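Local atomic coordinates of trp repressor binding protein WrbA (PDB entry 1YDG), a protein that catalyses the reduction of quinones to quinols by NADH or NADPH, as a homotetramer that binds one FMN per monomer. Residues P6-I11 and W78-V83; V12-T17 and L41-T46; S95-F100 and Q136-T141; K116-M121 and A147-P152; G130-L135 and G163-G168. One frame throughout, in Å; residues are numbered along the deposited sequence.

Contact 1. Residues P6-I11 and W78-V83; sequences PVKLAI and WAEAIV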
# COMPACT_ATOMS: atom_id res chain seq x y z
N PRO B 6 -9.61 -12.45 31.99
CA PRO B 6 -8.45 -11.98 31.25
C PRO B 6 -8.76 -11.85 29.75
O PRO B 6 -9.52 -12.65 29.20
CB PRO B 6 -7.41 -13.07 31.50
CG PRO B 6 -7.86 -13.74 32.78
CD PRO B 6 -9.35 -13.71 32.71
N VAL B 7 -8.19 -10.83 29.12
CA VAL B 7 -8.23 -10.68 27.67
C VAL B 7 -7.69 -11.94 27.00
O VAL B 7 -6.66 -12.48 27.41
CB VAL B 7 -7.39 -9.46 27.20
CG1 VAL B 7 -7.20 -9.44 25.67
CG2 VAL B 7 -8.04 -8.17 27.64
N LYS B 8 -8.38 -12.41 25.97
CA LYS B 8 -7.94 -13.60 25.24
C LYS B 8 -7.12 -13.16 24.04
O LYS B 8 -7.65 -12.51 23.13
CB LYS B 8 -9.14 -14.42 24.78
CG LYS B 8 -9.94 -15.03 25.93
CD LYS B 8 -11.36 -15.37 25.50
CE LYS B 8 -12.16 -16.05 26.64
NZ LYS B 8 -11.94 -15.41 27.98
N LEU B 9 -5.83 -13.53 24.04
CA LEU B 9 -4.86 -13.06 23.07
C LEU B 9 -4.31 -14.24 22.32
O LEU B 9 -3.74 -15.13 22.93
CB LEU B 9 -3.71 -12.32 23.78
CG LEU B 9 -2.50 -11.91 22.96
CD1 LEU B 9 -2.83 -10.81 21.92
CD2 LEU B 9 -1.31 -11.47 23.86
N ALA B 10 -4.48 -14.23 21.00
CA ALA B 10 -3.89 -15.23 20.11
C ALA B 10 -2.75 -14.60 19.33
O ALA B 10 -2.95 -13.61 18.61
CB ALA B 10 -4.93 -15.75 19.14
N ILE B 11 -1.56 -15.20 19.46
CA ILE B 11 -0.39 -14.84 18.65
C ILE B 11 -0.26 -15.91 17.59
O ILE B 11 0.07 -17.06 17.91
CB ILE B 11 0.91 -14.81 19.47
CG1 ILE B 11 0.76 -14.02 20.78
CG2 ILE B 11 2.08 -14.26 18.65
CD1 ILE B 11 0.33 -12.61 20.62
N TRP B 78 -12.10 -17.52 19.27
CA TRP B 78 -11.84 -17.45 20.70
C TRP B 78 -11.22 -16.12 21.12
O TRP B 78 -11.60 -15.56 22.16
CB TRP B 78 -10.92 -18.61 21.13
CG TRP B 78 -10.37 -18.51 22.53
CD1 TRP B 78 -11.00 -18.83 23.67
CD2 TRP B 78 -9.07 -18.03 22.90
NE1 TRP B 78 -10.19 -18.59 24.76
CE2 TRP B 78 -8.99 -18.12 24.30
CE3 TRP B 78 -7.96 -17.55 22.18
CZ2 TRP B 78 -7.85 -17.73 25.01
CZ3 TRP B 78 -6.85 -17.17 22.88
CH2 TRP B 78 -6.80 -17.25 24.28
N ALA B 79 -10.26 -15.63 20.34
CA ALA B 79 -9.49 -14.44 20.69
C ALA B 79 -10.34 -13.18 20.75
O ALA B 79 -11.32 -13.02 20.04
CB ALA B 79 -8.33 -14.24 19.70
N GLU B 80 -9.95 -12.29 21.63
CA GLU B 80 -10.49 -10.95 21.63
C GLU B 80 -9.45 -10.01 21.03
O GLU B 80 -9.78 -8.94 20.52
CB GLU B 80 -10.86 -10.56 23.04
CG GLU B 80 -12.11 -11.27 23.51
CD GLU B 80 -12.19 -11.45 25.00
OE1 GLU B 80 -11.15 -11.49 25.67
OE2 GLU B 80 -13.31 -11.54 25.51
N ALA B 81 -8.18 -10.43 21.10
CA ALA B 81 -7.07 -9.67 20.55
C ALA B 81 -6.21 -10.60 19.72
O ALA B 81 -5.82 -11.65 20.18
CB ALA B 81 -6.28 -9.05 21.69
N ILE B 82 -5.90 -10.19 18.50
CA ILE B 82 -5.10 -10.99 17.58
C ILE B 82 -3.81 -10.32 17.16
O ILE B 82 -3.80 -9.15 16.79
CB ILE B 82 -5.90 -11.28 16.29
CG1 ILE B 82 -7.12 -12.15 16.61
CG2 ILE B 82 -4.99 -11.93 15.22
CD1 ILE B 82 -8.29 -12.04 15.61
N VAL B 83 -2.71 -11.08 17.19
CA VAL B 83 -1.48 -10.64 16.55
C VAL B 83 -1.09 -11.65 15.50
O VAL B 83 -1.07 -12.85 15.79
CB VAL B 83 -0.29 -10.49 17.57
CG1 VAL B 83 1.02 -10.16 16.86
CG2 VAL B 83 -0.60 -9.45 18.64
O HOH W 1 -11.71 -12.16 28.34
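In the mainly parallel sheet at the heart of this flavodoxin-like domain, Leu9, Ala10 and Ile11 pair with Ala81, Ile82 and Val83, running in the same direction at 14° between the strand axes. The backbone bonds alternate as a parallel pair should: Ala10 N reaches Ala81 O at 3.0 Å, and Val83 N donates to Ala10 O at 2.9 Å in a nearly straight bond (175°). At the start, Lys8 O accepts twice, from Ala81 N and, at 2.8 Å, from Glu80 N. Glu80 returns the favour with its side chain, whose OE1 takes the N-H of Lys8 N at 2.9 Å on its anti side, so the backbone of Lys8 is held at both polar atoms. A water donates to Glu80 OE1 and accepts a weak bond from Lys8 NZ.

The side chain of Lys8 runs over one face of the Trp78 indole, with CB 3.6 Å from the centroid of the six-membered ring in a CH-pi contact and CD lying over the pyrrole end, 3.5 Å from NE1. Trp78 gets there because its CG is anti to the backbone N (chi1 169°), which swings the ring across the beginning of the strand. Ala10 CB rests on Ala79 CB at 3.8 Å. On the sheet face carrying Leu9, Ile11, Ala81 and Val83, Ile11 and Val83 lie side by side; this face packs under helices 19-33 and 180-204. Strand 37-42 flanks segment 6-11, and strand 117-124 flanks segment 78-83.

Contact 2. Residues V12-T17 and L41-T46; sequences VFYSST and LKVRET. With SO4 (sulfate ion), chain J.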
# COMPACT_ATOMS: atom_id res chain seq x y z
N VAL B 12 -0.56 -15.56 16.34
CA VAL B 12 -0.49 -16.48 15.20
C VAL B 12 0.70 -16.04 14.34
O VAL B 12 0.76 -14.89 13.87
CB VAL B 12 -1.78 -16.47 14.34
CG1 VAL B 12 -1.66 -17.43 13.17
CG2 VAL B 12 -2.98 -16.82 15.18
N PHE B 13 1.67 -16.94 14.21
CA PHE B 13 2.93 -16.60 13.56
C PHE B 13 3.35 -17.71 12.61
O PHE B 13 3.12 -18.90 12.87
CB PHE B 13 4.03 -16.34 14.59
CG PHE B 13 4.58 -17.59 15.22
CD1 PHE B 13 5.74 -18.18 14.72
CD2 PHE B 13 3.90 -18.21 16.25
CE1 PHE B 13 6.23 -19.34 15.26
CE2 PHE B 13 4.39 -19.39 16.80
CZ PHE B 13 5.54 -19.96 16.31
N TYR B 14 3.90 -17.31 11.47
CA TYR B 14 4.65 -18.21 10.62
C TYR B 14 6.14 -17.94 10.82
O TYR B 14 6.56 -16.78 10.96
CB TYR B 14 4.30 -18.07 9.13
CG TYR B 14 5.16 -19.02 8.35
CD1 TYR B 14 4.95 -20.39 8.44
CD2 TYR B 14 6.28 -18.57 7.66
CE1 TYR B 14 5.79 -21.29 7.78
CE2 TYR B 14 7.14 -19.45 7.01
CZ TYR B 14 6.89 -20.82 7.08
OH TYR B 14 7.72 -21.69 6.47
N SER B 15 6.94 -19.00 10.84
CA SER B 15 8.39 -18.90 10.92
C SER B 15 9.02 -20.06 10.16
O SER B 15 8.69 -21.23 10.42
CB SER B 15 8.85 -18.90 12.38
OG SER B 15 10.25 -18.66 12.46
N SER B 16 9.92 -19.76 9.20
CA SER B 16 10.74 -20.79 8.60
C SER B 16 11.97 -21.06 9.47
O SER B 16 12.20 -22.18 9.92
CB SER B 16 11.22 -20.39 7.21
OG SER B 16 10.15 -20.18 6.32
N THR B 17 12.77 -20.02 9.68
CA THR B 17 14.12 -20.18 10.21
C THR B 17 14.30 -19.71 11.65
O THR B 17 15.42 -19.54 12.11
CB THR B 17 15.15 -19.51 9.26
OG1 THR B 17 14.73 -18.17 8.93
CG2 THR B 17 15.27 -20.31 7.97
N LEU B 41 0.54 -19.78 18.73
CA LEU B 41 0.04 -20.69 17.69
C LEU B 41 0.86 -20.54 16.42
O LEU B 41 1.01 -19.44 15.87
CB LEU B 41 -1.42 -20.35 17.38
CG LEU B 41 -2.36 -20.41 18.58
CD1 LEU B 41 -3.59 -19.57 18.29
CD2 LEU B 41 -2.74 -21.84 18.90
N LYS B 42 1.36 -21.65 15.91
CA LYS B 42 2.15 -21.61 14.68
C LYS B 42 1.26 -21.83 13.46
O LYS B 42 0.25 -22.57 13.50
CB LYS B 42 3.29 -22.63 14.73
CG LYS B 42 2.84 -24.07 14.62
CD LYS B 42 3.96 -25.08 14.80
CE LYS B 42 3.40 -26.51 14.68
NZ LYS B 42 4.19 -27.52 15.45
N VAL B 43 1.65 -21.20 12.36
CA VAL B 43 0.98 -21.40 11.10
C VAL B 43 1.50 -22.69 10.46
O VAL B 43 2.70 -22.90 10.31
CB VAL B 43 1.19 -20.18 10.14
CG1 VAL B 43 0.72 -20.49 8.73
CG2 VAL B 43 0.49 -18.93 10.67
N ARG B 44 0.57 -23.53 10.02
CA ARG B 44 0.88 -24.77 9.32
C ARG B 44 1.88 -24.56 8.19
O ARG B 44 1.74 -23.65 7.35
CB ARG B 44 -0.38 -25.42 8.75
CG ARG B 44 -0.12 -26.79 8.17
CD ARG B 44 -1.31 -27.39 7.46
NE ARG B 44 -2.29 -27.85 8.43
CZ ARG B 44 -3.27 -28.72 8.17
NH1 ARG B 44 -3.42 -29.24 6.94
NH2 ARG B 44 -4.12 -29.08 9.14
N GLU B 45 2.88 -25.44 8.18
CA GLU B 45 3.91 -25.45 7.18
C GLU B 45 3.41 -26.19 5.96
O GLU B 45 2.96 -27.33 6.05
CB GLU B 45 5.18 -26.12 7.75
CG GLU B 45 6.31 -26.21 6.79
CD GLU B 45 6.72 -24.85 6.29
OE1 GLU B 45 6.30 -24.49 5.17
OE2 GLU B 45 7.39 -24.13 7.04
N THR B 46 3.47 -25.53 4.81
CA THR B 46 3.06 -26.14 3.56
C THR B 46 4.23 -26.58 2.68
O THR B 46 4.02 -27.36 1.74
CB THR B 46 2.19 -25.16 2.76
OG1 THR B 46 2.95 -23.97 2.51
CG2 THR B 46 0.94 -24.78 3.54
S SO4 J . 11.86 -16.52 9.97
O1 SO4 J . 13.14 -16.89 10.59
O2 SO4 J . 11.94 -15.18 9.42
O3 SO4 J . 11.58 -17.50 8.92
O4 SO4 J . 10.82 -16.51 10.99
O HOH W 2 7.34 -23.64 9.74
O HOH W 3 5.48 -21.41 11.53
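Val12 and Phe13 lie beside Leu41 and Lys42 at the ends of the two strands of a beta-alpha-beta unit, where the first strand runs straight into the FMN-binding loop. Phe13 N donates to Leu41 O, and Val43 N to Phe13 O at 2.8 Å; beyond these the regular pairing ends.

Val43 is the bump at this end of the pairing. Its CG2 enters the angle between Val12 CG1, 3.6 Å away, and Phe13 O, while its CB abuts Tyr14 CB at 3.9 Å. On the other face, Phe13 holds CG between its backbone N and carbonyl carbon (chi1 76°), which lays the ring back across the neighbouring strand. Lys42 CA then sits over the ring face, 4.2 Å from its centroid in a CH-pi contact, with Lys42 CB close to CZ. Lys42 NZ is turned away to bond Met65 O.

Tyr14 reaches along Val43 to Glu45, ring and carboxylate planes 82° apart. Glu45 is also held by Trp58 and Gln96, so the carboxylate is firmly positioned behind the loop, and a water joins Glu45 OE2 to Ser15 O. In front, Ser15, Ser16 and Thr17 of the FMN site curl round a sulfate, probably from the crystallisation liquor, consistent with the place where the phosphate of FMN is held in flavodoxins. Thr17 N donates to sulfate O3 at 2.9 Å, Ser15 OG to sulfate O4 at 2.7 Å. At the far side, the hydroxyl of Tyr14 donates from OH to the syn lone pair of Glu45 OE2, just 2.5 Å away.

Contact 3. Residues S95-F100 and Q136-T141; sequences SQMRAF and QTLYMT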
# COMPACT_ATOMS: atom_id res chain seq x y z
N SER B 95 3.21 -17.34 1.72
CA SER B 95 2.07 -18.14 1.28
C SER B 95 1.49 -18.96 2.43
O SER B 95 0.29 -19.19 2.48
CB SER B 95 2.45 -19.06 0.11
OG SER B 95 3.48 -19.95 0.48
N GLN B 96 2.32 -19.35 3.39
CA GLN B 96 1.86 -20.17 4.51
C GLN B 96 0.87 -19.36 5.36
O GLN B 96 -0.20 -19.85 5.75
CB GLN B 96 3.05 -20.68 5.35
CG GLN B 96 3.93 -21.72 4.64
CD GLN B 96 5.17 -21.13 3.94
OE1 GLN B 96 5.17 -19.96 3.53
NE2 GLN B 96 6.23 -21.93 3.83
N MET B 97 1.22 -18.10 5.62
CA MET B 97 0.34 -17.21 6.34
C MET B 97 -0.91 -16.94 5.51
O MET B 97 -2.02 -17.03 6.02
CB MET B 97 1.06 -15.92 6.72
CG MET B 97 0.16 -14.83 7.35
SD MET B 97 -0.60 -15.27 8.91
CE MET B 97 0.69 -15.07 10.14
N ARG B 98 -0.74 -16.61 4.23
CA ARG B 98 -1.92 -16.40 3.37
C ARG B 98 -2.81 -17.66 3.30
O ARG B 98 -4.01 -17.54 3.23
CB ARG B 98 -1.55 -15.97 1.96
CG ARG B 98 -0.76 -14.66 1.85
CD ARG B 98 -1.36 -13.49 2.60
NE ARG B 98 -2.75 -13.20 2.22
CZ ARG B 98 -3.40 -12.08 2.53
NH1 ARG B 98 -2.80 -11.09 3.20
NH2 ARG B 98 -4.67 -11.93 2.16
N ALA B 99 -2.21 -18.84 3.28
CA ALA B 99 -3.01 -20.08 3.26
C ALA B 99 -3.89 -20.16 4.49
O ALA B 99 -5.05 -20.53 4.37
CB ALA B 99 -2.12 -21.30 3.18
N PHE B 100 -3.34 -19.78 5.65
CA PHE B 100 -4.11 -19.71 6.88
C PHE B 100 -5.24 -18.70 6.75
O PHE B 100 -6.38 -18.99 7.06
CB PHE B 100 -3.23 -19.32 8.07
CG PHE B 100 -4.01 -19.12 9.32
CD1 PHE B 100 -4.73 -20.19 9.88
CD2 PHE B 100 -4.11 -17.88 9.90
CE1 PHE B 100 -5.50 -20.00 11.03
CE2 PHE B 100 -4.88 -17.69 11.02
CZ PHE B 100 -5.57 -18.75 11.59
N GLN B 136 1.51 -3.71 6.15
CA GLN B 136 0.38 -3.08 5.47
C GLN B 136 -0.60 -4.10 4.89
O GLN B 136 -1.80 -3.99 5.09
CB GLN B 136 0.87 -2.17 4.36
CG GLN B 136 -0.26 -1.59 3.48
CD GLN B 136 0.27 -0.67 2.35
OE1 GLN B 136 0.88 -1.13 1.37
NE2 GLN B 136 0.01 0.61 2.48
N THR B 137 -0.08 -5.08 4.16
CA THR B 137 -0.96 -6.09 3.55
C THR B 137 -1.75 -6.85 4.61
O THR B 137 -2.91 -7.22 4.40
CB THR B 137 -0.20 -7.10 2.68
OG1 THR B 137 0.73 -7.84 3.48
CG2 THR B 137 0.57 -6.40 1.59
N LEU B 138 -1.13 -7.06 5.77
CA LEU B 138 -1.79 -7.76 6.88
C LEU B 138 -2.88 -6.92 7.54
O LEU B 138 -3.96 -7.43 7.88
CB LEU B 138 -0.74 -8.21 7.91
CG LEU B 138 0.19 -9.34 7.42
CD1 LEU B 138 1.25 -9.63 8.47
CD2 LEU B 138 -0.59 -10.64 7.06
N TYR B 139 -2.62 -5.62 7.70
CA TYR B 139 -3.64 -4.72 8.22
C TYR B 139 -4.80 -4.58 7.24
O TYR B 139 -5.97 -4.58 7.68
CB TYR B 139 -3.09 -3.33 8.60
CG TYR B 139 -2.27 -3.34 9.87
CD1 TYR B 139 -2.87 -3.40 11.13
CD2 TYR B 139 -0.88 -3.27 9.81
CE1 TYR B 139 -2.12 -3.44 12.27
CE2 TYR B 139 -0.12 -3.32 10.98
CZ TYR B 139 -0.74 -3.38 12.19
OH TYR B 139 0.03 -3.41 13.34
N MET B 140 -4.50 -4.47 5.93
CA MET B 140 -5.58 -4.34 4.93
C MET B 140 -6.53 -5.54 4.99
O MET B 140 -7.75 -5.37 4.95
CB MET B 140 -5.05 -4.16 3.51
CG MET B 140 -4.29 -2.86 3.23
SD MET B 140 -5.03 -1.29 3.75
CE MET B 140 -4.16 -1.03 5.29
N THR B 141 -5.97 -6.74 5.09
CA THR B 141 -6.77 -7.98 5.29
C THR B 141 -7.68 -7.90 6.51
O THR B 141 -8.87 -8.25 6.46
CB THR B 141 -5.82 -9.22 5.38
OG1 THR B 141 -5.32 -9.50 4.07
CG2 THR B 141 -6.52 -10.45 5.92
O HOH W 4 0.25 -10.24 2.79
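Arg98 spans the gap between two helices to bring its guanidinium group up to the hydroxyl of Thr141. The helix axes are 12.6 Å apart and nearly parallel, 3° between their directions, too far apart for the backbones to meet, so side chains bridge the gap, the long Arg98 above all. It comes bent at chi2 and chi3, and delivers NH2 to Thr141 OG1 at 3.2 Å, with the oxygen tilted 16° out of the guanidinium plane. The two side chains approach from opposite directions. Thr141 turns its hydroxyl to this position by holding OG1 anti to the carbonyl carbon (chi1 -73°). The same OG1 also bonds Phe90 O of the second subunit, so one hydroxyl ties the arginine to a residue that, in each monomer, belongs to the FMN site.

A water takes up a second part of the gap, accepting from Arg98 NH1 at 3.2 Å and donating to Thr137 OG1, whose own further bond is to Thr134 O one turn earlier. Closer to the sheet the bridge becomes apolar: Met97 CG touches Leu138 CD2 at 4.3 Å, and these side chains also lie on the strands beneath, Met97 on Phe84 and Leu138 on Ala120. Across the subunit boundary Arg98 packs on Arg89 and Thr137 on Thr137, both of the second subunit. Two helices lying side by side on one face of a mainly parallel sheet, with their outer flanks given over to neighbouring subunits, are in keeping with a flavodoxin-like alpha/beta sandwich built into the WrbA tetramer.

Contact 4. Residues K116-M121 and A147-P152; sequences KTFSAM and AVLTPP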
# COMPACT_ATOMS: atom_id res chain seq x y z
N LYS B 116 -12.58 -7.59 16.80
CA LYS B 116 -11.42 -8.07 17.54
C LYS B 116 -10.28 -7.10 17.26
O LYS B 116 -10.21 -6.52 16.18
CB LYS B 116 -11.05 -9.48 17.11
CG LYS B 116 -12.09 -10.51 17.49
CD LYS B 116 -11.95 -11.78 16.69
CE LYS B 116 -13.18 -12.69 16.90
NZ LYS B 116 -13.34 -13.18 18.31
N THR B 117 -9.41 -6.86 18.24
CA THR B 117 -8.24 -6.01 17.97
C THR B 117 -7.22 -6.80 17.20
O THR B 117 -7.16 -8.02 17.31
CB THR B 117 -7.63 -5.41 19.22
OG1 THR B 117 -7.16 -6.45 20.06
CG2 THR B 117 -8.64 -4.54 19.97
N PHE B 118 -6.43 -6.08 16.41
CA PHE B 118 -5.48 -6.65 15.50
C PHE B 118 -4.25 -5.79 15.38
O PHE B 118 -4.35 -4.58 15.14
CB PHE B 118 -6.07 -6.75 14.11
CG PHE B 118 -5.18 -7.44 13.13
CD1 PHE B 118 -5.18 -8.83 13.04
CD2 PHE B 118 -4.29 -6.72 12.34
CE1 PHE B 118 -4.34 -9.49 12.14
CE2 PHE B 118 -3.45 -7.36 11.43
CZ PHE B 118 -3.46 -8.76 11.34
N SER B 119 -3.08 -6.41 15.52
CA SER B 119 -1.82 -5.77 15.12
C SER B 119 -0.92 -6.84 14.50
O SER B 119 -1.24 -8.03 14.52
CB SER B 119 -1.14 -5.10 16.32
OG SER B 119 -0.42 -6.03 17.09
N ALA B 120 0.18 -6.40 13.91
CA ALA B 120 1.01 -7.31 13.14
C ALA B 120 2.50 -7.05 13.33
O ALA B 120 2.90 -5.98 13.77
CB ALA B 120 0.63 -7.21 11.66
N MET B 121 3.29 -8.06 13.00
CA MET B 121 4.75 -8.03 13.15
C MET B 121 5.35 -8.75 11.97
O MET B 121 4.69 -9.58 11.33
CB MET B 121 5.22 -8.74 14.42
CG MET B 121 4.67 -8.20 15.72
SD MET B 121 5.34 -9.02 17.19
CE MET B 121 5.05 -10.73 16.85
N ALA B 147 -11.98 -5.60 11.91
CA ALA B 147 -11.12 -5.59 13.07
C ALA B 147 -10.88 -4.13 13.49
O ALA B 147 -11.05 -3.20 12.70
CB ALA B 147 -9.81 -6.27 12.76
N VAL B 148 -10.51 -3.97 14.75
CA VAL B 148 -10.06 -2.71 15.30
C VAL B 148 -8.55 -2.76 15.32
O VAL B 148 -7.96 -3.54 16.07
CB VAL B 148 -10.63 -2.55 16.71
CG1 VAL B 148 -10.11 -1.27 17.41
CG2 VAL B 148 -12.13 -2.57 16.65
N LEU B 149 -7.90 -1.97 14.46
CA LEU B 149 -6.47 -2.09 14.25
C LEU B 149 -5.73 -1.31 15.32
O LEU B 149 -6.02 -0.14 15.52
CB LEU B 149 -6.07 -1.65 12.85
CG LEU B 149 -6.93 -2.22 11.71
CD1 LEU B 149 -6.32 -1.91 10.39
CD2 LEU B 149 -7.10 -3.72 11.85
N THR B 150 -4.80 -1.97 16.02
CA THR B 150 -4.07 -1.34 17.12
C THR B 150 -2.55 -1.33 16.91
O THR B 150 -1.80 -1.88 17.72
CB THR B 150 -4.36 -2.00 18.48
OG1 THR B 150 -3.90 -3.36 18.46
CG2 THR B 150 -5.83 -1.92 18.81
N PRO B 151 -2.09 -0.64 15.87
CA PRO B 151 -0.64 -0.62 15.65
C PRO B 151 0.05 0.23 16.75
O PRO B 151 -0.60 1.07 17.37
CB PRO B 151 -0.53 0.02 14.28
CG PRO B 151 -1.65 0.98 14.23
CD PRO B 151 -2.79 0.19 14.88
N PRO B 152 1.34 -0.02 17.01
CA PRO B 152 2.03 0.68 18.09
C PRO B 152 2.28 2.17 17.89
O PRO B 152 2.39 2.90 18.88
CB PRO B 152 3.38 -0.04 18.18
CG PRO B 152 3.58 -0.68 16.90
CD PRO B 152 2.22 -0.99 16.34
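With CG anti to its carbonyl carbon (chi1 -48°), Leu149 lies side by side with Phe118, pointing the same way, and its CD2 rests 3.9 Å from Phe118 CB. Thr150 holds OG1 between its backbone N and carbonyl carbon (chi1 64°), which sets its two branches on different neighbours: CG2 meets Thr117 CB at 3.9 Å, the two threonines slanting past one another, and OG1 lies beside Ser119 CB. Ala147 CB fills the near end, 4.0 Å from Phe118 CB.

Between these two sets of side chains the backbones pair in parallel. Val148 N donates to Lys116 O at 2.9 Å, Phe118 N to Val148 O at 3.0 Å, and Thr150 N to Phe118 O at 2.8 Å, the last almost straight at the hydrogen (172°). Past Thr150 the second segment veers off through Pro151.

The polar ends look elsewhere: Thr117 OG1 bonds Thr197 and Ser119 OG bonds Gln193, both on helix 180-204. The Phe118 ring meets Phe84 edge-to-face. Leu149 also carries backbone bonds to the third subunit. Strand 117-124, helix 131-144 and strand 148-149 make a beta-alpha-beta unit of the flavodoxin-like fold, its last strand short and drawn into the tetramer.

Contact 5. Residues G130-L135 and G163-G168; sequences GQETTL and GGNPYG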
# COMPACT_ATOMS: atom_id res chain seq x y z
N GLY B 130 11.00 -4.79 2.63
CA GLY B 130 9.58 -5.06 2.37
C GLY B 130 8.74 -5.28 3.60
O GLY B 130 7.55 -5.57 3.50
N GLN B 131 9.37 -5.15 4.76
CA GLN B 131 8.71 -5.27 6.03
C GLN B 131 7.45 -4.39 6.13
O GLN B 131 6.39 -4.88 6.53
CB GLN B 131 9.66 -4.89 7.17
CG GLN B 131 10.77 -5.89 7.47
CD GLN B 131 12.12 -5.43 6.96
OE1 GLN B 131 12.25 -5.01 5.79
NE2 GLN B 131 13.15 -5.54 7.80
N GLU B 132 7.58 -3.10 5.81
CA GLU B 132 6.47 -2.18 5.96
C GLU B 132 5.32 -2.58 5.08
O GLU B 132 4.18 -2.57 5.51
CB GLU B 132 6.88 -0.73 5.64
CG GLU B 132 7.81 -0.15 6.65
CD GLU B 132 8.15 1.31 6.41
OE1 GLU B 132 8.89 1.83 7.26
OE2 GLU B 132 7.71 1.94 5.43
N THR B 133 5.61 -2.98 3.85
CA THR B 133 4.54 -3.38 2.97
C THR B 133 3.90 -4.69 3.49
O THR B 133 2.69 -4.87 3.38
CB THR B 133 4.95 -3.42 1.50
OG1 THR B 133 6.05 -4.31 1.32
CG2 THR B 133 5.35 -1.99 1.02
N THR B 134 4.70 -5.57 4.12
CA THR B 134 4.18 -6.85 4.62
C THR B 134 3.19 -6.58 5.71
O THR B 134 2.12 -7.17 5.73
CB THR B 134 5.29 -7.77 5.17
OG1 THR B 134 6.23 -8.05 4.12
CG2 THR B 134 4.71 -9.09 5.69
N LEU B 135 3.53 -5.66 6.61
CA LEU B 135 2.62 -5.26 7.67
C LEU B 135 1.34 -4.65 7.07
O LEU B 135 0.22 -5.01 7.46
CB LEU B 135 3.30 -4.28 8.61
CG LEU B 135 4.52 -4.84 9.34
CD1 LEU B 135 5.29 -3.73 10.01
CD2 LEU B 135 4.10 -5.90 10.37
N GLY B 163 14.47 0.93 15.82
CA GLY B 163 14.49 1.29 14.39
C GLY B 163 13.28 2.13 14.00
O GLY B 163 13.23 2.68 12.90
N GLY B 164 12.30 2.22 14.91
CA GLY B 164 11.12 3.07 14.72
C GLY B 164 10.14 2.51 13.72
O GLY B 164 10.06 3.01 12.59
N ASN B 165 9.39 1.47 14.09
CA ASN B 165 8.33 1.00 13.20
C ASN B 165 6.94 1.20 13.77
O ASN B 165 6.47 0.43 14.58
CB ASN B 165 8.55 -0.44 12.72
CG ASN B 165 7.76 -0.77 11.43
OD1 ASN B 165 6.62 -0.30 11.20
ND2 ASN B 165 8.38 -1.59 10.57
N PRO B 166 6.26 2.25 13.31
CA PRO B 166 4.95 2.59 13.83
C PRO B 166 3.87 1.55 13.44
O PRO B 166 2.85 1.43 14.11
CB PRO B 166 4.68 3.95 13.19
CG PRO B 166 5.42 3.93 11.94
CD PRO B 166 6.66 3.17 12.22
N TYR B 167 4.11 0.80 12.37
CA TYR B 167 3.09 -0.13 11.85
C TYR B 167 3.10 -1.43 12.62
O TYR B 167 2.10 -2.13 12.66
CB TYR B 167 3.29 -0.42 10.35
CG TYR B 167 3.40 0.80 9.46
CD1 TYR B 167 4.30 0.82 8.40
CD2 TYR B 167 2.62 1.93 9.66
CE1 TYR B 167 4.43 1.94 7.58
CE2 TYR B 167 2.73 3.07 8.82
CZ TYR B 167 3.64 3.06 7.79
OH TYR B 167 3.77 4.14 6.95
N GLY B 168 4.23 -1.73 13.25
CA GLY B 168 4.40 -2.97 13.97
C GLY B 168 5.87 -3.36 14.04
O GLY B 168 6.68 -2.94 13.22
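The first turns of helix 131-144, started by Gly130 at the N-cap, come closest to the irregular loop 163-168 where the CA atoms of Leu135 and Tyr167 stand 6.6 Å apart. No hydrogen bond crosses between the two; side-chain surfaces do the work. Leu135 sets CD1 against the loop, 3.6 Å from Gly168 O, 3.8 Å from Asn165 ND2 and 3.9 Å from Tyr167 CB. Asn165 meets it from the opposite direction and makes an Asx turn, its OD1 accepting from Tyr167 N in the carbonyl plane at 3.0 Å. That bond fixes the rotation of the amide, while ND2 goes to Ser170.

Glu132 slants across the CD1-CE1 side of the Tyr167 ring: its CG is 4.0 Å from Tyr167 CD1, and OE2 stands at the ring edge near CE1, with carboxylate and ring planes 82° apart. Glu132 OE1 takes the N-H of Gly130 of the fourth subunit, and Thr133 N of this chain bonds Glu132 OE2 of that subunit. Tyr167 OH bonds Thr133 of the fourth subunit and His144, an FMN-site residue, of the third, so this corner is locked where subunits converge. Within the chain, Leu135 rests on Thr122 of strand 117-124, Gln131 reaches strand 170-172, and Tyr167 O bonds Tyr139 further along helix 131-144; the loop itself follows helix 157-162.

From the N terminus, contact 1 closes a loop of 66 residues by setting the first strand beside strand 81-89, and contact 2 is nested within it, extending the same first strand alongside strand 37-42. After contact 1 has closed, the other three open, and each of them crosses the other two: 95-100 pairs forward to 136-141, 116-121 to 147-152, and 130-135 to 163-168. Helix 131-144 serves contacts 3 and 5 and forms the connection spanned by contact 4, while Tyr139 ties contact 3 to Ala120 of contact 4. Contact 1 meets contact 4 through neighbouring strands, and Glu45 with Gln96 joins contact 2 to contact 3. Contacts 3, 4 and 5 all touch the third subunit.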